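Local coordinates for hypothetical protein PA3967 (Pseudomonas aeruginosa, PDB 1TU9) that binds heme in a globin fold and, as its family suggests, may bind or carry oxygen, although its physiological role has not been established, at residues A[29-41]-A[84-97]. Residues are numbered along the deposited sequence; the frame is centred on the assembly and turned at random.
Sequences HFLASSPQIRAKF and LDIRPELYDLWLDA. With HEM (protoporphyrin IX containing Fe), chain B; PPI (propanoic acid), chain C; EDO (1,2-ethanediol), chain D.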
loop_
_atom_site.group_PDB
_atom_site.type_symbol
_atom_site.label_atom_id
_atom_site.label_comp_id
_atom_site.label_asym_id
_atom_site.label_seq_id
_atom_site.Cartn_x
_atom_site.Cartn_y
_atom_site.Cartn_z
ATOM N N HIS A 29 10.215 0.075 -7.139
ATOM C CA HIS A 29 10.739 -0.716 -6.030
ATOM C C HIS A 29 9.963 -2.032 -5.857
ATOM O O HIS A 29 10.542 -3.081 -5.602
ATOM C CB HIS A 29 10.656 0.046 -4.717
ATOM C CG HIS A 29 11.382 1.350 -4.716
ATOM N ND1 HIS A 29 12.627 1.523 -5.274
ATOM C CD2 HIS A 29 11.052 2.537 -4.162
ATOM C CE1 HIS A 29 13.024 2.772 -5.077
ATOM N NE2 HIS A 29 12.081 3.410 -4.416
ATOM N N PHE A 30 8.646 -1.948 -5.971
ATOM C CA PHE A 30 7.778 -3.100 -5.762
ATOM C C PHE A 30 8.036 -4.170 -6.835
ATOM O O PHE A 30 8.243 -5.344 -6.521
ATOM C CB PHE A 30 6.328 -2.611 -5.772
ATOM C CG PHE A 30 5.293 -3.652 -5.377
ATOM C CD1 PHE A 30 5.533 -4.617 -4.411
ATOM C CD2 PHE A 30 4.036 -3.592 -5.934
ATOM C CE1 PHE A 30 4.531 -5.539 -4.050
ATOM C CE2 PHE A 30 3.041 -4.492 -5.566
ATOM C CZ PHE A 30 3.299 -5.452 -4.616
ATOM N N LEU A 31 8.059 -3.761 -8.093
ATOM C CA LEU A 31 8.345 -4.692 -9.186
ATOM C C LEU A 31 9.733 -5.312 -9.043
ATOM O O LEU A 31 9.917 -6.498 -9.312
ATOM C CB LEU A 31 8.245 -3.988 -10.537
ATOM C CG LEU A 31 6.860 -3.526 -10.945
ATOM C CD1 LEU A 31 6.927 -2.528 -12.103
ATOM C CD2 LEU A 31 6.068 -4.716 -11.313
ATOM N N ALA A 32 10.713 -4.518 -8.613
ATOM C CA ALA A 32 12.088 -5.000 -8.498
ATOM C C ALA A 32 12.242 -6.041 -7.398
ATOM O O ALA A 32 13.185 -6.833 -7.424
ATOM C CB ALA A 32 13.020 -3.839 -8.240
ATOM N N SER A 33 11.328 -6.045 -6.434
ATOM C CA SER A 33 11.474 -6.875 -5.245
ATOM C C SER A 33 11.310 -8.377 -5.474
ATOM O O SER A 33 11.826 -9.164 -4.695
ATOM C CB SER A 33 10.510 -6.412 -4.151
ATOM O OG SER A 33 9.175 -6.754 -4.433
ATOM N N SER A 34 10.624 -8.783 -6.536
ATOM C CA SER A 34 10.384 -10.201 -6.781
ATOM C C SER A 34 9.855 -10.444 -8.175
ATOM O O SER A 34 9.005 -9.682 -8.656
ATOM C CB SER A 34 9.362 -10.747 -5.784
ATOM O OG SER A 34 8.943 -12.054 -6.155
ATOM N N PRO A 35 10.282 -11.542 -8.812
ATOM C CA PRO A 35 9.686 -11.922 -10.093
ATOM C C PRO A 35 8.197 -12.204 -9.970
ATOM O O PRO A 35 7.486 -12.075 -10.956
ATOM C CB PRO A 35 10.434 -13.211 -10.466
ATOM C CG PRO A 35 10.942 -13.733 -9.213
ATOM C CD PRO A 35 11.298 -12.531 -8.382
ATOM N N GLN A 36 7.717 -12.587 -8.793
ATOM C CA GLN A 36 6.290 -12.814 -8.612
ATOM C C GLN A 36 5.479 -11.540 -8.808
ATOM O O GLN A 36 4.366 -11.582 -9.328
ATOM C CB GLN A 36 5.994 -13.372 -7.229
ATOM C CG GLN A 36 6.528 -14.774 -6.984
ATOM C CD GLN A 36 6.194 -15.276 -5.598
ATOM O OE1 GLN A 36 5.032 -15.287 -5.196
ATOM N NE2 GLN A 36 7.217 -15.675 -4.851
ATOM N N ILE A 37 6.025 -10.412 -8.376
ATOM C CA ILE A 37 5.345 -9.135 -8.529
ATOM C C ILE A 37 5.344 -8.723 -9.994
ATOM O O ILE A 37 4.323 -8.310 -10.522
ATOM C CB ILE A 37 6.007 -8.030 -7.674
ATOM C CG1 ILE A 37 6.124 -8.435 -6.211
ATOM C CG2 ILE A 37 5.216 -6.732 -7.788
ATOM C CD1 ILE A 37 4.862 -8.848 -5.580
ATOM N N ARG A 38 6.493 -8.845 -10.645
ATOM C CA ARG A 38 6.565 -8.549 -12.071
ATOM C C ARG A 38 5.576 -9.391 -12.877
ATOM O O ARG A 38 4.913 -8.880 -13.777
ATOM C CB ARG A 38 7.977 -8.767 -12.587
ATOM C CG ARG A 38 8.930 -7.795 -11.983
ATOM C CD ARG A 38 10.329 -7.826 -12.540
ATOM N NE ARG A 38 11.081 -9.053 -12.263
ATOM C CZ ARG A 38 11.826 -9.278 -11.183
ATOM N NH1 ARG A 38 11.883 -8.413 -10.185
ATOM N NH2 ARG A 38 12.507 -10.411 -11.091
ATOM N N ALA A 39 5.449 -10.672 -12.548
ATOM C CA ALA A 39 4.512 -11.545 -13.274
ATOM C C ALA A 39 3.070 -11.105 -13.081
ATOM O O ALA A 39 2.269 -11.133 -14.015
ATOM C CB ALA A 39 4.690 -12.997 -12.833
ATOM N N LYS A 40 2.732 -10.677 -11.875
ATOM C CA LYS A 40 1.367 -10.273 -11.604
ATOM C C LYS A 40 0.968 -9.031 -12.399
ATOM O O LYS A 40 -0.195 -8.904 -12.796
ATOM C CB LYS A 40 1.164 -10.022 -10.112
ATOM C CG LYS A 40 1.008 -11.266 -9.266
ATOM C CD LYS A 40 -0.337 -11.948 -9.468
ATOM C CE LYS A 40 -0.399 -13.225 -8.667
ATOM N NZ LYS A 40 -1.581 -14.038 -9.006
ATOM N N PHE A 41 1.920 -8.116 -12.612
ATOM C CA PHE A 41 1.639 -6.824 -13.250
ATOM C C PHE A 41 2.039 -6.764 -14.729
ATOM O O PHE A 41 1.988 -5.704 -15.342
ATOM C CB PHE A 41 2.335 -5.696 -12.474
ATOM C CG PHE A 41 1.686 -5.377 -11.163
ATOM C CD1 PHE A 41 2.309 -5.665 -9.965
ATOM C CD2 PHE A 41 0.433 -4.789 -11.130
ATOM C CE1 PHE A 41 1.686 -5.366 -8.757
ATOM C CE2 PHE A 41 -0.183 -4.491 -9.935
ATOM C CZ PHE A 41 0.446 -4.776 -8.745
ATOM N N LEU A 84 -7.668 -12.240 -7.668
ATOM C CA LEU A 84 -6.343 -11.886 -8.185
ATOM C C LEU A 84 -5.264 -12.868 -7.733
ATOM O O LEU A 84 -4.249 -13.046 -8.411
ATOM C CB LEU A 84 -5.944 -10.464 -7.775
ATOM C CG LEU A 84 -6.691 -9.333 -8.502
ATOM C CD1 LEU A 84 -6.479 -8.013 -7.816
ATOM C CD2 LEU A 84 -6.251 -9.249 -9.958
ATOM N N ASP A 85 -5.483 -13.497 -6.585
ATOM C CA ASP A 85 -4.602 -14.527 -6.017
ATOM C C ASP A 85 -3.250 -13.941 -5.611
ATOM O O ASP A 85 -2.209 -14.264 -6.186
ATOM C CB ASP A 85 -4.472 -15.737 -6.957
ATOM C CG ASP A 85 -3.790 -16.909 -6.313
ATOM O OD1 ASP A 85 -3.540 -16.880 -5.095
ATOM O OD2 ASP A 85 -3.489 -17.928 -6.974
ATOM N N ILE A 86 -3.286 -13.121 -4.566
ATOM C CA ILE A 86 -2.104 -12.442 -4.045
ATOM C C ILE A 86 -1.740 -13.093 -2.712
ATOM O O ILE A 86 -2.425 -12.906 -1.716
ATOM C CB ILE A 86 -2.380 -10.935 -3.854
ATOM C CG1 ILE A 86 -2.886 -10.301 -5.160
ATOM C CG2 ILE A 86 -1.132 -10.243 -3.314
ATOM C CD1 ILE A 86 -2.043 -10.562 -6.391
ATOM N N ARG A 87 -0.662 -13.868 -2.713
ATOM C CA ARG A 87 -0.241 -14.592 -1.519
ATOM C C ARG A 87 0.138 -13.620 -0.405
ATOM O O ARG A 87 0.722 -12.563 -0.674
ATOM C CB ARG A 87 0.934 -15.519 -1.835
ATOM C CG ARG A 87 0.506 -16.725 -2.636
ATOM C CD ARG A 87 1.634 -17.567 -3.186
ATOM N NE ARG A 87 1.158 -18.402 -4.289
ATOM C CZ ARG A 87 1.937 -19.117 -5.097
ATOM N NH1 ARG A 87 3.258 -19.122 -4.945
ATOM N NH2 ARG A 87 1.386 -19.835 -6.070
ATOM N N PRO A 88 -0.207 -13.953 0.838
ATOM C CA PRO A 88 0.072 -13.051 1.964
ATOM C C PRO A 88 1.519 -12.551 2.049
ATOM O O PRO A 88 1.720 -11.402 2.424
ATOM C CB PRO A 88 -0.306 -13.899 3.183
ATOM C CG PRO A 88 -1.418 -14.738 2.662
ATOM C CD PRO A 88 -0.985 -15.132 1.271
ATOM N N GLU A 89 2.499 -13.364 1.669
ATOM C CA GLU A 89 3.900 -12.950 1.747
ATOM C C GLU A 89 4.200 -11.707 0.901
ATOM O O GLU A 89 5.117 -10.940 1.202
ATOM C CB GLU A 89 4.832 -14.095 1.321
ATOM C CG GLU A 89 5.070 -15.169 2.373
ATOM C CD GLU A 89 6.007 -16.270 1.890
ATOM O OE1 GLU A 89 7.018 -15.947 1.222
ATOM O OE2 GLU A 89 5.751 -17.461 2.183
ATOM N N LEU A 90 3.435 -11.488 -0.158
ATOM C CA LEU A 90 3.711 -10.384 -1.068
ATOM C C LEU A 90 3.432 -9.020 -0.446
ATOM O O LEU A 90 3.991 -8.019 -0.885
ATOM C CB LEU A 90 2.961 -10.563 -2.391
ATOM C CG LEU A 90 3.330 -11.858 -3.140
ATOM C CD1 LEU A 90 2.590 -11.912 -4.459
ATOM C CD2 LEU A 90 4.843 -11.993 -3.364
ATOM N N TYR A 91 2.594 -8.961 0.579
ATOM C CA TYR A 91 2.291 -7.683 1.232
ATOM C C TYR A 91 3.491 -7.124 1.984
ATOM O O TYR A 91 3.608 -5.907 2.143
ATOM C CB TYR A 91 1.068 -7.793 2.154
ATOM C CG TYR A 91 -0.176 -8.062 1.378
ATOM C CD1 TYR A 91 -0.565 -9.358 1.101
ATOM C CD2 TYR A 91 -0.933 -7.031 0.863
ATOM C CE1 TYR A 91 -1.687 -9.618 0.350
ATOM C CE2 TYR A 91 -2.055 -7.268 0.113
ATOM C CZ TYR A 91 -2.431 -8.574 -0.158
ATOM O OH TYR A 91 -3.550 -8.817 -0.921
ATOM N N ASP A 92 4.391 -7.978 2.442
ATOM C CA ASP A 92 5.594 -7.488 3.101
ATOM C C ASP A 92 6.455 -6.742 2.088
ATOM O O ASP A 92 7.083 -5.733 2.413
ATOM C CB ASP A 92 6.381 -8.647 3.724
ATOM C CG ASP A 92 5.544 -9.487 4.685
ATOM O OD1 ASP A 92 4.496 -9.019 5.172
ATOM O OD2 ASP A 92 5.877 -10.642 5.014
ATOM N N LEU A 93 6.496 -7.240 0.857
ATOM C CA LEU A 93 7.226 -6.568 -0.219
ATOM C C LEU A 93 6.565 -5.258 -0.620
ATOM O O LEU A 93 7.254 -4.268 -0.903
ATOM C CB LEU A 93 7.359 -7.490 -1.427
ATOM C CG LEU A 93 8.075 -8.822 -1.199
ATOM C CD1 LEU A 93 8.054 -9.634 -2.477
ATOM C CD2 LEU A 93 9.493 -8.614 -0.696
ATOM N N TRP A 94 5.238 -5.236 -0.625
ATOM C CA TRP A 94 4.479 -4.019 -0.887
ATOM C C TRP A 94 4.819 -2.956 0.154
ATOM O O TRP A 94 5.124 -1.807 -0.173
ATOM C CB TRP A 94 2.986 -4.366 -0.861
ATOM C CG TRP A 94 2.045 -3.245 -1.196
ATOM C CD1 TRP A 94 1.498 -2.968 -2.413
ATOM C CD2 TRP A 94 1.497 -2.266 -0.297
ATOM N NE1 TRP A 94 0.676 -1.870 -2.334
ATOM C CE2 TRP A 94 0.666 -1.414 -1.044
ATOM C CE3 TRP A 94 1.646 -2.004 1.067
ATOM C CZ2 TRP A 94 -0.020 -0.341 -0.478
ATOM C CZ3 TRP A 94 0.955 -0.939 1.627
ATOM C CH2 TRP A 94 0.134 -0.127 0.860
ATOM N N LEU A 95 4.813 -3.350 1.416
ATOM C CA LEU A 95 5.059 -2.399 2.486
ATOM C C LEU A 95 6.501 -1.913 2.460
ATOM O O LEU A 95 6.764 -0.724 2.654
ATOM C CB LEU A 95 4.683 -2.999 3.847
ATOM C CG LEU A 95 4.738 -2.027 5.030
ATOM C CD1 LEU A 95 3.849 -0.810 4.798
ATOM C CD2 LEU A 95 4.295 -2.784 6.273
ATOM N N ASP A 96 7.447 -2.801 2.199
ATOM C CA ASP A 96 8.838 -2.380 2.087
ATOM C C ASP A 96 9.017 -1.349 0.960
ATOM O O ASP A 96 9.741 -0.375 1.115
ATOM C CB ASP A 96 9.775 -3.553 1.798
ATOM C CG ASP A 96 9.931 -4.509 2.947
ATOM O OD1 ASP A 96 9.617 -4.167 4.094
ATOM O OD2 ASP A 96 10.408 -5.644 2.745
ATOM N N ALA A 97 8.366 -1.571 -0.176
ATOM C CA ALA A 97 8.489 -0.673 -1.317
ATOM C C ALA A 97 7.870 0.686 -0.987
ATOM O O ALA A 97 8.419 1.741 -1.350
ATOM C CB ALA A 97 7.829 -1.290 -2.539
HETATM C CHA HEM B . -5.446 -4.375 -8.246
HETATM C CHB HEM B . -4.861 -1.948 -3.983
HETATM C CHC HEM B . -1.670 -5.201 -2.656
HETATM C CHD HEM B . -1.537 -7.040 -7.112
HETATM C C1A HEM B . -5.608 -3.501 -7.166
HETATM C C2A HEM B . -6.617 -2.455 -7.051
HETATM C C3A HEM B . -6.455 -1.788 -5.907
HETATM C C4A HEM B . -5.333 -2.364 -5.206
HETATM C CMA HEM B . -7.324 -0.609 -5.411
HETATM C CAA HEM B . -7.707 -2.181 -8.093
HETATM C CBA HEM B . -9.061 -2.628 -7.524
HETATM C CGA HEM B . -9.017 -3.986 -6.853
HETATM O O1A HEM B . -8.817 -5.003 -7.558
HETATM O O2A HEM B . -9.196 -4.077 -5.607
HETATM C C1B HEM B . -3.962 -2.618 -3.208
HETATM C C2B HEM B . -3.521 -2.313 -1.854
HETATM C C3B HEM B . -2.634 -3.230 -1.479
HETATM C C4B HEM B . -2.494 -4.132 -2.624
HETATM C CMB HEM B . -3.999 -1.104 -1.015
HETATM C CAB HEM B . -1.861 -3.319 -0.135
HETATM C CBB HEM B . -2.439 -3.076 1.046
HETATM C C1C HEM B . -1.320 -5.912 -3.777
HETATM C C2C HEM B . -0.204 -6.802 -3.815
HETATM C C3C HEM B . -0.129 -7.298 -5.045
HETATM C C4C HEM B . -1.219 -6.747 -5.812
HETATM C CMC HEM B . 0.704 -7.081 -2.616
HETATM C CAC HEM B . 0.926 -8.311 -5.503
HETATM C CBC HEM B . 1.392 -8.340 -6.742
HETATM C C1D HEM B . -2.579 -6.534 -7.830
HETATM C C2D HEM B . -2.855 -6.902 -9.182
HETATM C C3D HEM B . -4.061 -6.089 -9.576
HETATM C C4D HEM B . -4.404 -5.285 -8.415
HETATM C CMD HEM B . -2.078 -7.905 -10.041
HETATM C CAD HEM B . -4.692 -6.132 -10.974
HETATM C CBD HEM B . -3.799 -5.337 -11.943
HETATM C CGD HEM B . -4.313 -5.432 -13.368
HETATM O O1D HEM B . -4.221 -6.536 -13.964
HETATM O O2D HEM B . -4.826 -4.418 -13.916
HETATM N NA HEM B . -4.857 -3.394 -6.015
HETATM N NB HEM B . -3.322 -3.749 -3.651
HETATM N NC HEM B . -1.933 -5.882 -5.009
HETATM N ND HEM B . -3.499 -5.596 -7.410
HETATM FE FE HEM B . -3.510 -4.682 -5.592
HETATM C C1 PPI C . -1.580 -2.838 -6.525
HETATM C C2 PPI C . -0.743 -2.932 -5.305
HETATM C C3 PPI C . 0.431 -2.076 -5.533
HETATM O O1 PPI C . -2.590 -3.454 -6.654
HETATM O O2 PPI C . -1.181 -2.056 -7.543
HETATM C C1 EDO D . -4.122 -9.943 -14.802
HETATM O O1 EDO D . -3.114 -9.606 -15.730
HETATM C C2 EDO D . -3.640 -9.736 -13.377
HETATM O O2 EDO D . -2.581 -10.620 -13.028
HETATM O O HOH W 1 -0.678 -16.532 -8.014
#
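In this globin, Phe30 and Trp94 meet in a wall of the heme pocket, where the B helix and the C helix after it reach the FG corner and G helix. The pair is T-shaped: the indole edge, with CD1 leading, points at one face of the Phe30 ring, the planes stand at 90°, and the centroid of the five-membered ring lies 5.1 Å from that of the phenyl. Both side chains have CG anti to the backbone N, which swings them to the ligand side. There Trp94 NE1 comes within 3.2 Å of propanoic acid C3, while heme CAB lies over the indole face; the acid itself ligates the heme iron through O1. Ile37 CG2 sits over the centre of the phenyl ring, and Ile37 CD1 packs 3.8 Å from Leu90 CD2. Where helix 22-32 comes close to helix 90-105, Ala97 CB is 3.6 Å from Phe30 N, and Leu93 CB lies against Ser33 OG, which hydrogen-bonds back to Phe30 O. At the far end Lys40, bent at chi2 (-73°), passes Ile86 and donates hydrogen bonds to two successive carbonyls: NZ to Leu84 O is 2.9 Å and lies in the carbonyl plane, whereas NZ to Asp85 O, also 2.9 Å, comes from above it. Water 1 gives NZ a third partner. The axes of segments 35-40 and 90-97 cross at -91°, 11.2 Å apart at closest approach; helix 46-64 touches Phe41 and Trp94, and helix 111-130 packs on Tyr91.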